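Local coordinates for TIGR00725 family protein (Thermotoga maritima, PDB 1RCU), which is of unknown function but belongs to the SLOG cluster4 family and may bind a nucleotide-derived ligand on its Rossmann-like fold, at residues L60-G65 with V85-D90; K25-G30 with F113-N118; V69-S74 with N95-V100. One frame throughout, in Å; residues are numbered along the deposited sequence.

Overall arrangement
Strand 25-30, the first in the chain and central in the parallel sheet, is met by 113-118 at the C-terminal end of helix 108-116, so contact 2 closes the longest loop of the three and encloses both other contacts. Within it, strand 60-63 pairs with strand 84-88 in contact 1, closing a beta-alpha-beta unit around helix 68-79. That helix supplies residues 69-74 to contact 3, whose partner 95-100 follows strand 84-88; contacts 1 and 3 therefore cross along the sequence. Strand 60-63 is also the sheet neighbour of strand 25-30, with F62 O bonded to V28 N, and G65 O receives N95 N, linking contact 1 to both others.

Contact 1: L60-G65 with V85-D90; sequences LVFNGG and VGILPD
Residues F62 and V85 are paired in a parallel beta-alpha-beta unit of the Rossmann-like sheet, strands 60-63 and 84-88 being joined through helix 68-79. The short strand axes approach to 4.9 Å and run 21° apart. V85 presents both its polar backbone atoms to strand 60-63: V85 N donates to V61 O at 2.7 Å, and V85 O accepts from N63 N at 3.2 Å. One step further, I87 N reaches N63 O at 3.0 Å, completing the usual parallel ladder.

On the face that carries F62, the phenyl ring lies beside the V85 side chain, both pointing the same way. V85 CB sits over one ring face, offset toward the rim and 4.1 Å from the centroid of F62, which makes a CH-pi contact. With V85 CG1 anti to the backbone N (chi1 173°), that methyl is laid beside F62 CE2. I87 CD1 comes up at the ring edge, near its plane. L115 of helix 108-116 also rests on F62, and V100 of a second subunit packs on V85.

Beyond the ladder the chain turns through G64 and G65. G65 has a positive phi, and its CA lies 4.2 Å from G86 CA, where two residues without side chains let the backbones come close. L88 CD2 lies against G65 O. N63 to G65 form an Asx turn, closed by G65 N donating to N63 OD1 at 2.8 Å, in the carbonyl plane and on a lone pair.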
ATOM      1  N   LEU A  60     -12.640  22.344   0.441  1.00 27.32           N
ATOM      2  CA  LEU A  60     -11.242  21.964   0.594  1.00 26.46           C
ATOM      3  C   LEU A  60     -10.906  21.098  -0.631  1.00 25.49           C
ATOM      4  O   LEU A  60     -11.528  20.059  -0.835  1.00 24.45           O
ATOM      5  CB  LEU A  60     -11.056  21.172   1.892  1.00 27.16           C
ATOM      6  CG  LEU A  60      -9.637  20.727   2.202  1.00 31.20           C
ATOM      7  CD1 LEU A  60      -8.693  21.920   2.139  1.00 32.87           C
ATOM      8  CD2 LEU A  60      -9.620  20.083   3.569  1.00 33.59           C
ATOM      9  N   VAL A  61      -9.931  21.524  -1.436  1.00 24.53           N
ATOM     10  CA  VAL A  61      -9.589  20.786  -2.649  1.00 23.12           C
ATOM     11  C   VAL A  61      -8.394  19.831  -2.574  1.00 23.77           C
ATOM     12  O   VAL A  61      -7.338  20.163  -2.039  1.00 23.58           O
ATOM     13  CB  VAL A  61      -9.398  21.769  -3.842  1.00 22.33           C
ATOM     14  CG1 VAL A  61      -9.179  20.994  -5.146  1.00 19.64           C
ATOM     15  CG2 VAL A  61     -10.638  22.672  -3.977  1.00 17.84           C
ATOM     16  N   PHE A  62      -8.593  18.628  -3.104  1.00 24.78           N
ATOM     17  CA  PHE A  62      -7.557  17.586  -3.159  1.00 24.58           C
ATOM     18  C   PHE A  62      -7.341  17.150  -4.603  1.00 24.07           C
ATOM     19  O   PHE A  62      -8.295  17.075  -5.378  1.00 22.80           O
ATOM     20  CB  PHE A  62      -7.980  16.322  -2.402  1.00 25.82           C
ATOM     21  CG  PHE A  62      -7.861  16.419  -0.929  1.00 26.79           C
ATOM     22  CD1 PHE A  62      -8.733  17.219  -0.206  1.00 29.17           C
ATOM     23  CD2 PHE A  62      -6.873  15.711  -0.256  1.00 29.86           C
ATOM     24  CE1 PHE A  62      -8.632  17.309   1.176  1.00 29.33           C
ATOM     25  CE2 PHE A  62      -6.752  15.787   1.139  1.00 30.59           C
ATOM     26  CZ  PHE A  62      -7.633  16.591   1.858  1.00 30.26           C
ATOM     27  N   ASN A  63      -6.093  16.841  -4.943  1.00 23.33           N
ATOM     28  CA  ASN A  63      -5.758  16.358  -6.272  1.00 23.00           C
ATOM     29  C   ASN A  63      -4.444  15.578  -6.251  1.00 23.20           C
ATOM     30  O   ASN A  63      -3.725  15.588  -5.251  1.00 23.58           O
ATOM     31  CB  ASN A  63      -5.690  17.522  -7.279  1.00 23.07           C
ATOM     32  CG  ASN A  63      -4.643  18.552  -6.926  1.00 22.14           C
ATOM     33  OD1 ASN A  63      -3.471  18.230  -6.738  1.00 26.42           O
ATOM     34  ND2 ASN A  63      -5.057  19.805  -6.849  1.00 18.45           N
ATOM     35  N   GLY A  64      -4.147  14.907  -7.362  1.00 24.73           N
ATOM     36  CA  GLY A  64      -2.938  14.107  -7.490  1.00 24.16           C
ATOM     37  C   GLY A  64      -1.613  14.845  -7.415  1.00 26.46           C
ATOM     38  O   GLY A  64      -0.569  14.237  -7.635  1.00 25.64           O
ATOM     39  N   GLY A  65      -1.667  16.150  -7.147  1.00 28.43           N
ATOM     40  CA  GLY A  65      -0.473  16.970  -6.979  1.00 30.53           C
ATOM     41  C   GLY A  65       0.519  17.246  -8.099  1.00 31.86           C
ATOM     42  O   GLY A  65       1.425  18.062  -7.906  1.00 31.16           O
ATOM     43  N   VAL A  85      -4.812  20.620  -1.293  1.00 23.31           N
ATOM     44  CA  VAL A  85      -3.865  19.619  -0.822  1.00 23.81           C
ATOM     45  C   VAL A  85      -3.540  18.573  -1.882  1.00 24.10           C
ATOM     46  O   VAL A  85      -4.443  17.999  -2.498  1.00 24.85           O
ATOM     47  CB  VAL A  85      -4.439  18.911   0.420  1.00 23.00           C
ATOM     48  CG1 VAL A  85      -3.532  17.742   0.820  1.00 27.23           C
ATOM     49  CG2 VAL A  85      -4.589  19.910   1.558  1.00 22.33           C
ATOM     50  N   GLY A  86      -2.245  18.325  -2.070  1.00 23.12           N
ATOM     51  CA  GLY A  86      -1.812  17.349  -3.050  1.00 22.24           C
ATOM     52  C   GLY A  86      -1.357  16.031  -2.453  1.00 21.72           C
ATOM     53  O   GLY A  86      -0.638  16.000  -1.456  1.00 21.88           O
ATOM     54  N   ILE A  87      -1.798  14.937  -3.064  1.00 21.60           N
ATOM     55  CA  ILE A  87      -1.427  13.588  -2.631  1.00 22.77           C
ATOM     56  C   ILE A  87      -0.484  13.136  -3.737  1.00 23.90           C
ATOM     57  O   ILE A  87      -0.908  12.884  -4.859  1.00 22.14           O
ATOM     58  CB  ILE A  87      -2.653  12.647  -2.596  1.00 21.47           C
ATOM     59  CG1 ILE A  87      -3.760  13.251  -1.728  1.00 22.28           C
ATOM     60  CG2 ILE A  87      -2.266  11.293  -2.043  1.00 19.78           C
ATOM     61  CD1 ILE A  87      -3.491  13.226  -0.259  1.00 19.13           C
ATOM     62  N   LEU A  88       0.795  13.040  -3.404  1.00 25.83           N
ATOM     63  CA  LEU A  88       1.814  12.685  -4.375  1.00 28.88           C
ATOM     64  C   LEU A  88       2.252  11.244  -4.449  1.00 31.69           C
ATOM     65  O   LEU A  88       2.401  10.561  -3.431  1.00 31.01           O
ATOM     66  CB  LEU A  88       3.065  13.528  -4.133  1.00 29.15           C
ATOM     67  CG  LEU A  88       2.941  15.027  -4.374  1.00 30.64           C
ATOM     68  CD1 LEU A  88       3.970  15.763  -3.532  1.00 30.64           C
ATOM     69  CD2 LEU A  88       3.130  15.319  -5.864  1.00 29.98           C
ATOM     70  N   PRO A  89       2.442  10.753  -5.683  1.00 35.04           N
ATOM     71  CA  PRO A  89       2.891   9.379  -5.883  1.00 38.38           C
ATOM     72  C   PRO A  89       4.364   9.424  -5.501  1.00 41.90           C
ATOM     73  O   PRO A  89       5.029  10.432  -5.741  1.00 39.52           O
ATOM     74  CB  PRO A  89       2.664   9.156  -7.378  1.00 36.61           C
ATOM     75  CG  PRO A  89       2.812  10.501  -7.956  1.00 34.67           C
ATOM     76  CD  PRO A  89       2.091  11.378  -6.973  1.00 35.03           C
ATOM     77  N   ASP A  90       4.851   8.354  -4.883  1.00 47.58           N
ATOM     78  CA  ASP A  90       6.241   8.281  -4.455  1.00 54.49           C
ATOM     79  C   ASP A  90       6.614   9.480  -3.599  1.00 57.36           C
ATOM     80  O   ASP A  90       5.784  10.005  -2.856  1.00 57.78           O
ATOM     81  CB  ASP A  90       7.186   8.225  -5.659  1.00 57.49           C
ATOM     82  CG  ASP A  90       7.875   6.875  -5.798  1.00 61.58           C
ATOM     83  OD1 ASP A  90       7.258   5.932  -6.353  1.00 62.84           O
ATOM     84  OD2 ASP A  90       9.032   6.752  -5.337  1.00 63.38           O
TER

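Contact 2: K25-G30 with F113-N118; sequences KVVVVG and FVLLRN
The backbone of strand 25-30 passes beside the end of helix 108-116 and the residues after it, with K25 nearest N118 and V27 nearest L116 at CA separations of 6.9 and 7.0 Å. Across this gap side chains make the contact, and K25, V27 and V29 all direct their CB atoms at 113-118.

V27 meets L115 in two ways. Its CG1 touches L115 CD1 at 3.7 Å, while CG2, on the other branch, approaches the backbone of the helix end and lies 3.5 Å from L115 O. The two side chains cross at a slant. L115 CG is anti to the backbone N (chi1 -170°), which extends the side chain to the strand, and CD1 there reaches V29 CG1 as well as V27.

The strand is a central one of the parallel, Rossmann-like sheet. L115 of helix 108-116 covers V27 and part of V29 on one face, and helix 129-140 also touches V29; V26 and V28 turn to the other face, where helix 44-56 packs on them. At the start of the strand, K25 passes obliquely across N118, its CB and CD each 3.4 Å from N118 O. The extended lysine chain then carries NZ to N118 OD1, but that hydrogen bond is weak at 3.3 Å. Stronger partners of both groups lie in a second subunit, K25 NZ donating to A101 O and N118 OD1 accepting from K103 N. The other end of the amide turns back to its own helix, N118 ND2 making a weak bond of 2.8 Å to V114 O.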
ATOM      1  N   LYS A  25     -15.025  18.280   1.226  1.00 44.64           N
ATOM      2  CA  LYS A  25     -13.859  17.968   0.422  1.00 39.83           C
ATOM      3  C   LYS A  25     -14.163  17.498  -1.000  1.00 36.67           C
ATOM      4  O   LYS A  25     -14.869  16.506  -1.190  1.00 36.20           O
ATOM      5  CB  LYS A  25     -13.039  16.874   1.104  1.00 39.16           C
ATOM      6  CG  LYS A  25     -12.294  17.260   2.356  1.00 39.81           C
ATOM      7  CD  LYS A  25     -11.433  16.076   2.775  1.00 43.17           C
ATOM      8  CE  LYS A  25     -10.658  16.318   4.071  1.00 45.39           C
ATOM      9  NZ  LYS A  25      -9.742  15.180   4.433  1.00 45.44           N
ATOM     10  N   VAL A  26     -13.635  18.196  -2.001  1.00 31.91           N
ATOM     11  CA  VAL A  26     -13.843  17.731  -3.365  1.00 29.19           C
ATOM     12  C   VAL A  26     -12.494  17.384  -3.982  1.00 27.20           C
ATOM     13  O   VAL A  26     -11.507  18.124  -3.860  1.00 25.87           O
ATOM     14  CB  VAL A  26     -14.604  18.754  -4.272  1.00 28.91           C
ATOM     15  CG1 VAL A  26     -15.576  19.559  -3.441  1.00 27.47           C
ATOM     16  CG2 VAL A  26     -13.643  19.639  -5.030  1.00 30.71           C
ATOM     17  N   VAL A  27     -12.458  16.221  -4.610  1.00 23.88           N
ATOM     18  CA  VAL A  27     -11.265  15.729  -5.262  1.00 22.97           C
ATOM     19  C   VAL A  27     -11.439  15.992  -6.761  1.00 22.97           C
ATOM     20  O   VAL A  27     -12.502  15.713  -7.316  1.00 22.62           O
ATOM     21  CB  VAL A  27     -11.111  14.199  -4.991  1.00 22.52           C
ATOM     22  CG1 VAL A  27     -10.214  13.560  -6.029  1.00 20.57           C
ATOM     23  CG2 VAL A  27     -10.552  13.961  -3.579  1.00 20.81           C
ATOM     24  N   VAL A  28     -10.425  16.574  -7.400  1.00 21.64           N
ATOM     25  CA  VAL A  28     -10.502  16.818  -8.834  1.00 22.12           C
ATOM     26  C   VAL A  28      -9.377  16.039  -9.498  1.00 20.57           C
ATOM     27  O   VAL A  28      -8.234  16.049  -9.033  1.00 20.22           O
ATOM     28  CB  VAL A  28     -10.412  18.347  -9.214  1.00 23.71           C
ATOM     29  CG1 VAL A  28     -11.393  19.159  -8.370  1.00 23.03           C
ATOM     30  CG2 VAL A  28      -9.004  18.860  -9.037  1.00 27.94           C
ATOM     31  N   VAL A  29      -9.725  15.335 -10.570  1.00 19.53           N
ATOM     32  CA  VAL A  29      -8.773  14.529 -11.320  1.00 18.01           C
ATOM     33  C   VAL A  29      -8.811  14.927 -12.799  1.00 19.45           C
ATOM     34  O   VAL A  29      -9.810  15.452 -13.284  1.00 19.56           O
ATOM     35  CB  VAL A  29      -9.102  13.013 -11.174  1.00 14.34           C
ATOM     36  CG1 VAL A  29      -9.080  12.616  -9.708  1.00 10.61           C
ATOM     37  CG2 VAL A  29     -10.450  12.713 -11.770  1.00  8.87           C
ATOM     38  N   GLY A  30      -7.721  14.670 -13.509  1.00 21.27           N
ATOM     39  CA  GLY A  30      -7.657  15.009 -14.922  1.00 24.12           C
ATOM     40  C   GLY A  30      -6.286  14.792 -15.530  1.00 24.20           C
ATOM     41  O   GLY A  30      -5.403  14.253 -14.881  1.00 23.97           O
ATOM     42  N   PHE A 113      -5.930   5.784  -5.003  1.00 20.70           N
ATOM     43  CA  PHE A 113      -6.914   5.259  -4.085  1.00 20.40           C
ATOM     44  C   PHE A 113      -6.876   5.904  -2.720  1.00 19.24           C
ATOM     45  O   PHE A 113      -7.899   5.964  -2.055  1.00 18.53           O
ATOM     46  CB  PHE A 113      -6.827   3.734  -4.039  1.00 22.41           C
ATOM     47  CG  PHE A 113      -7.476   3.101  -5.224  1.00 24.06           C
ATOM     48  CD1 PHE A 113      -8.866   3.084  -5.337  1.00 24.69           C
ATOM     49  CD2 PHE A 113      -6.708   2.666  -6.291  1.00 25.56           C
ATOM     50  CE1 PHE A 113      -9.479   2.654  -6.505  1.00 27.50           C
ATOM     51  CE2 PHE A 113      -7.304   2.234  -7.463  1.00 26.90           C
ATOM     52  CZ  PHE A 113      -8.697   2.229  -7.574  1.00 26.47           C
ATOM     53  N   VAL A 114      -5.722   6.413  -2.294  1.00 18.33           N
ATOM     54  CA  VAL A 114      -5.725   7.088  -1.007  1.00 19.66           C
ATOM     55  C   VAL A 114      -6.239   8.506  -1.256  1.00 20.19           C
ATOM     56  O   VAL A 114      -6.752   9.159  -0.349  1.00 24.12           O
ATOM     57  CB  VAL A 114      -4.328   7.123  -0.307  1.00 18.25           C
ATOM     58  CG1 VAL A 114      -3.314   6.374  -1.114  1.00 17.74           C
ATOM     59  CG2 VAL A 114      -3.912   8.545  -0.052  1.00 17.33           C
ATOM     60  N   LEU A 115      -6.131   8.956  -2.501  1.00 19.87           N
ATOM     61  CA  LEU A 115      -6.601  10.283  -2.887  1.00 19.61           C
ATOM     62  C   LEU A 115      -8.131  10.264  -2.855  1.00 20.60           C
ATOM     63  O   LEU A 115      -8.763  11.202  -2.369  1.00 19.24           O
ATOM     64  CB  LEU A 115      -6.119  10.599  -4.299  1.00 17.89           C
ATOM     65  CG  LEU A 115      -6.222  11.978  -4.951  1.00 16.94           C
ATOM     66  CD1 LEU A 115      -6.920  11.824  -6.258  1.00 13.80           C
ATOM     67  CD2 LEU A 115      -6.935  12.965  -4.052  1.00 16.43           C
ATOM     68  N   LEU A 116      -8.709   9.176  -3.367  1.00 20.57           N
ATOM     69  CA  LEU A 116     -10.158   9.019  -3.409  1.00 22.65           C
ATOM     70  C   LEU A 116     -10.812   8.916  -2.029  1.00 22.91           C
ATOM     71  O   LEU A 116     -11.986   9.246  -1.880  1.00 22.94           O
ATOM     72  CB  LEU A 116     -10.534   7.793  -4.236  1.00 23.30           C
ATOM     73  CG  LEU A 116     -10.350   7.965  -5.740  1.00 23.43           C
ATOM     74  CD1 LEU A 116     -10.492   6.598  -6.413  1.00 22.16           C
ATOM     75  CD2 LEU A 116     -11.367   8.987  -6.284  1.00 21.47           C
ATOM     76  N   ARG A 117     -10.061   8.452  -1.033  1.00 23.88           N
ATOM     77  CA  ARG A 117     -10.588   8.320   0.319  1.00 24.96           C
ATOM     78  C   ARG A 117     -10.838   9.696   0.895  1.00 25.63           C
ATOM     79  O   ARG A 117     -11.563   9.848   1.868  1.00 28.09           O
ATOM     80  CB  ARG A 117      -9.586   7.589   1.218  1.00 26.47           C
ATOM     81  CG  ARG A 117      -9.200   6.182   0.779  1.00 27.40           C
ATOM     82  CD  ARG A 117     -10.371   5.230   0.940  1.00 28.68           C
ATOM     83  NE  ARG A 117     -10.019   3.852   0.629  1.00 31.69           N
ATOM     84  CZ  ARG A 117     -10.880   2.840   0.734  1.00 33.67           C
ATOM     85  NH1 ARG A 117     -12.128   3.061   1.143  1.00 37.21           N
ATOM     86  NH2 ARG A 117     -10.517   1.606   0.411  1.00 31.97           N
ATOM     87  N   ASN A 118     -10.223  10.703   0.296  1.00 25.05           N
ATOM     88  CA  ASN A 118     -10.382  12.057   0.791  1.00 25.29           C
ATOM     89  C   ASN A 118     -11.445  12.841   0.046  1.00 24.87           C
ATOM     90  O   ASN A 118     -11.412  14.064   0.026  1.00 25.62           O
ATOM     91  CB  ASN A 118      -9.050  12.803   0.723  1.00 23.36           C
ATOM     92  CG  ASN A 118      -8.057  12.302   1.746  1.00 26.25           C
ATOM     93  OD1 ASN A 118      -8.107  12.685   2.921  1.00 28.57           O
ATOM     94  ND2 ASN A 118      -7.154  11.423   1.314  1.00 23.60           N
TER

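Contact 3: V69-S74 with N95-V100; sequences VMELVS and NPYLSV
E71 and N95 run past one another in opposite directions, their carboxylate and amide planes inclined by 56°. N95 ND2 lies 3.7 Å from E71 CA, and E71 OE1 3.8 Å from N95 CB, with E71 CG nearly as close to that same CB. E71 CG, anti to the backbone N (chi1 -177°), is thereby also brought to the Y97 ring, meeting CE2 of Y97 at 3.8 Å, at the ring edge and in its plane. The carboxylate itself is turned 51° from that ring. Next to it, Y97 CB packs on S74 CB at 3.8 Å.

These residues join helix 68-79, the crossover helix of the beta-alpha-beta unit, to the irregular loop between strands 84-88 and 100-103. No hydrogen bond spans the two segments; the polar groups of S74 and N95 have their partners within their own segment or in neighbouring parts of the chain. S74 OG donates at 2.6 Å to the carbonyl O of M70, modelled as selenomethionine, and S74 N arrives at that oxygen from the opposite face of its plane; S74 OG in turn is bonded by N63 ND2 of the neighbouring strand. N95 forms an Asx turn, with Y97 N donating to N95 OD1 at 2.9 Å in the carbonyl plane, while N95 ND2 is bonded to R66 O.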
ATOM      1  N   VAL A  69      -3.938  19.336 -15.514  1.00 30.76           N
ATOM      2  CA  VAL A  69      -5.173  19.847 -14.930  1.00 31.84           C
ATOM      3  C   VAL A  69      -4.996  20.109 -13.430  1.00 32.55           C
ATOM      4  O   VAL A  69      -5.494  21.107 -12.908  1.00 31.85           O
ATOM      5  CB  VAL A  69      -6.351  18.838 -15.130  1.00 31.28           C
ATOM      6  CG1 VAL A  69      -7.483  19.107 -14.138  1.00 28.86           C
ATOM      7  CG2 VAL A  69      -6.882  18.943 -16.540  1.00 29.20           C
HETATM    8  N   MSE A  70      -4.284  19.210 -12.753  1.00 33.09           N
HETATM    9  CA  MSE A  70      -4.045  19.337 -11.314  1.00 33.96           C
HETATM   10  C   MSE A  70      -3.375  20.667 -10.967  1.00 33.33           C
HETATM   11  O   MSE A  70      -3.753  21.326 -10.002  1.00 33.23           O
HETATM   12  CB  MSE A  70      -3.182  18.172 -10.796  1.00 35.57           C
HETATM   13  CG  MSE A  70      -3.834  16.780 -10.896  1.00 37.30           C
HETATM   14 SE   MSE A  70      -2.553  15.278 -10.891  1.00 41.06          SE
HETATM   15  CE  MSE A  70      -1.811  15.542 -12.680  1.00 38.60           C
ATOM     16  N   GLU A  71      -2.396  21.070 -11.770  1.00 33.29           N
ATOM     17  CA  GLU A  71      -1.687  22.311 -11.534  1.00 31.40           C
ATOM     18  C   GLU A  71      -2.566  23.538 -11.705  1.00 30.75           C
ATOM     19  O   GLU A  71      -2.555  24.436 -10.873  1.00 31.26           O
ATOM     20  CB  GLU A  71      -0.483  22.411 -12.473  1.00 32.23           C
ATOM     21  CG  GLU A  71       0.379  23.648 -12.248  1.00 34.54           C
ATOM     22  CD  GLU A  71       1.689  23.578 -13.007  1.00 36.49           C
ATOM     23  OE1 GLU A  71       2.400  22.554 -12.860  1.00 35.19           O
ATOM     24  OE2 GLU A  71       2.007  24.543 -13.742  1.00 37.94           O
ATOM     25  N   LEU A  72      -3.333  23.562 -12.788  1.00 28.93           N
ATOM     26  CA  LEU A  72      -4.206  24.682 -13.103  1.00 28.25           C
ATOM     27  C   LEU A  72      -5.345  24.869 -12.111  1.00 28.35           C
ATOM     28  O   LEU A  72      -5.686  25.998 -11.732  1.00 28.15           O
ATOM     29  CB  LEU A  72      -4.762  24.501 -14.513  1.00 27.95           C
ATOM     30  CG  LEU A  72      -3.667  24.389 -15.583  1.00 27.65           C
ATOM     31  CD1 LEU A  72      -4.295  24.000 -16.907  1.00 28.22           C
ATOM     32  CD2 LEU A  72      -2.900  25.705 -15.705  1.00 25.89           C
ATOM     33  N   VAL A  73      -5.940  23.762 -11.683  1.00 27.18           N
ATOM     34  CA  VAL A  73      -7.016  23.832 -10.719  1.00 26.23           C
ATOM     35  C   VAL A  73      -6.423  24.363  -9.412  1.00 27.47           C
ATOM     36  O   VAL A  73      -7.038  25.199  -8.735  1.00 28.18           O
ATOM     37  CB  VAL A  73      -7.658  22.452 -10.522  1.00 23.42           C
ATOM     38  CG1 VAL A  73      -8.366  22.386  -9.191  1.00 22.69           C
ATOM     39  CG2 VAL A  73      -8.652  22.196 -11.657  1.00 20.78           C
ATOM     40  N   SER A  74      -5.220  23.909  -9.074  1.00 24.85           N
ATOM     41  CA  SER A  74      -4.576  24.367  -7.858  1.00 24.55           C
ATOM     42  C   SER A  74      -4.289  25.870  -7.916  1.00 25.60           C
ATOM     43  O   SER A  74      -4.517  26.595  -6.955  1.00 25.69           O
ATOM     44  CB  SER A  74      -3.295  23.581  -7.649  1.00 20.39           C
ATOM     45  OG  SER A  74      -3.583  22.204  -7.523  1.00 16.04           O
ATOM     46  N   ASN A  95       3.140  20.241  -7.800  1.00 42.96           N
ATOM     47  CA  ASN A  95       3.106  21.516  -8.490  1.00 40.17           C
ATOM     48  C   ASN A  95       3.319  22.615  -7.447  1.00 38.45           C
ATOM     49  O   ASN A  95       3.057  22.411  -6.263  1.00 36.03           O
ATOM     50  CB  ASN A  95       1.775  21.666  -9.251  1.00 39.99           C
ATOM     51  CG  ASN A  95       0.572  21.788  -8.330  1.00 40.97           C
ATOM     52  OD1 ASN A  95       0.451  22.755  -7.574  1.00 42.54           O
ATOM     53  ND2 ASN A  95      -0.328  20.810  -8.392  1.00 39.58           N
ATOM     54  N   PRO A  96       3.814  23.791  -7.871  1.00 37.35           N
ATOM     55  CA  PRO A  96       4.068  24.905  -6.950  1.00 36.24           C
ATOM     56  C   PRO A  96       2.887  25.698  -6.385  1.00 35.40           C
ATOM     57  O   PRO A  96       3.077  26.806  -5.877  1.00 34.45           O
ATOM     58  CB  PRO A  96       5.015  25.792  -7.750  1.00 36.06           C
ATOM     59  CG  PRO A  96       4.489  25.638  -9.132  1.00 36.51           C
ATOM     60  CD  PRO A  96       4.277  24.130  -9.228  1.00 36.97           C
ATOM     61  N   TYR A  97       1.679  25.148  -6.440  1.00 34.28           N
ATOM     62  CA  TYR A  97       0.537  25.874  -5.899  1.00 32.17           C
ATOM     63  C   TYR A  97      -0.107  25.121  -4.755  1.00 30.57           C
ATOM     64  O   TYR A  97      -1.103  25.571  -4.201  1.00 29.91           O
ATOM     65  CB  TYR A  97      -0.499  26.108  -6.984  1.00 34.74           C
ATOM     66  CG  TYR A  97       0.011  26.906  -8.156  1.00 36.66           C
ATOM     67  CD1 TYR A  97       0.172  28.300  -8.070  1.00 35.30           C
ATOM     68  CD2 TYR A  97       0.334  26.269  -9.362  1.00 35.80           C
ATOM     69  CE1 TYR A  97       0.636  29.028  -9.157  1.00 34.30           C
ATOM     70  CE2 TYR A  97       0.809  26.992 -10.445  1.00 35.54           C
ATOM     71  CZ  TYR A  97       0.954  28.364 -10.339  1.00 35.32           C
ATOM     72  OH  TYR A  97       1.427  29.060 -11.420  1.00 35.92           O
ATOM     73  N   LEU A  98       0.481  23.988  -4.385  1.00 27.91           N
ATOM     74  CA  LEU A  98      -0.069  23.181  -3.317  1.00 26.80           C
ATOM     75  C   LEU A  98       0.058  23.848  -1.947  1.00 26.88           C
ATOM     76  O   LEU A  98       1.135  24.310  -1.565  1.00 28.02           O
ATOM     77  CB  LEU A  98       0.602  21.804  -3.309  1.00 26.45           C
ATOM     78  CG  LEU A  98       0.386  20.913  -4.530  1.00 25.31           C
ATOM     79  CD1 LEU A  98       1.192  19.635  -4.354  1.00 25.69           C
ATOM     80  CD2 LEU A  98      -1.095  20.603  -4.701  1.00 26.57           C
ATOM     81  N   SER A  99      -1.049  23.912  -1.210  1.00 25.84           N
ATOM     82  CA  SER A  99      -1.026  24.503   0.120  1.00 24.20           C
ATOM     83  C   SER A  99      -0.235  23.543   0.988  1.00 23.31           C
ATOM     84  O   SER A  99       0.543  23.954   1.832  1.00 25.63           O
ATOM     85  CB  SER A  99      -2.440  24.644   0.682  1.00 24.03           C
ATOM     86  OG  SER A  99      -3.228  25.502  -0.120  1.00 23.91           O
ATOM     87  N   VAL A 100      -0.450  22.257   0.763  1.00 22.02           N
ATOM     88  CA  VAL A 100       0.227  21.194   1.483  1.00 20.91           C
ATOM     89  C   VAL A 100       0.495  20.107   0.449  1.00 20.41           C
ATOM     90  O   VAL A 100      -0.385  19.804  -0.350  1.00 19.63           O
ATOM     91  CB  VAL A 100      -0.684  20.577   2.573  1.00 22.09           C
ATOM     92  CG1 VAL A 100      -0.032  19.335   3.181  1.00 20.07           C
ATOM     93  CG2 VAL A 100      -0.989  21.616   3.635  1.00 22.68           C
TER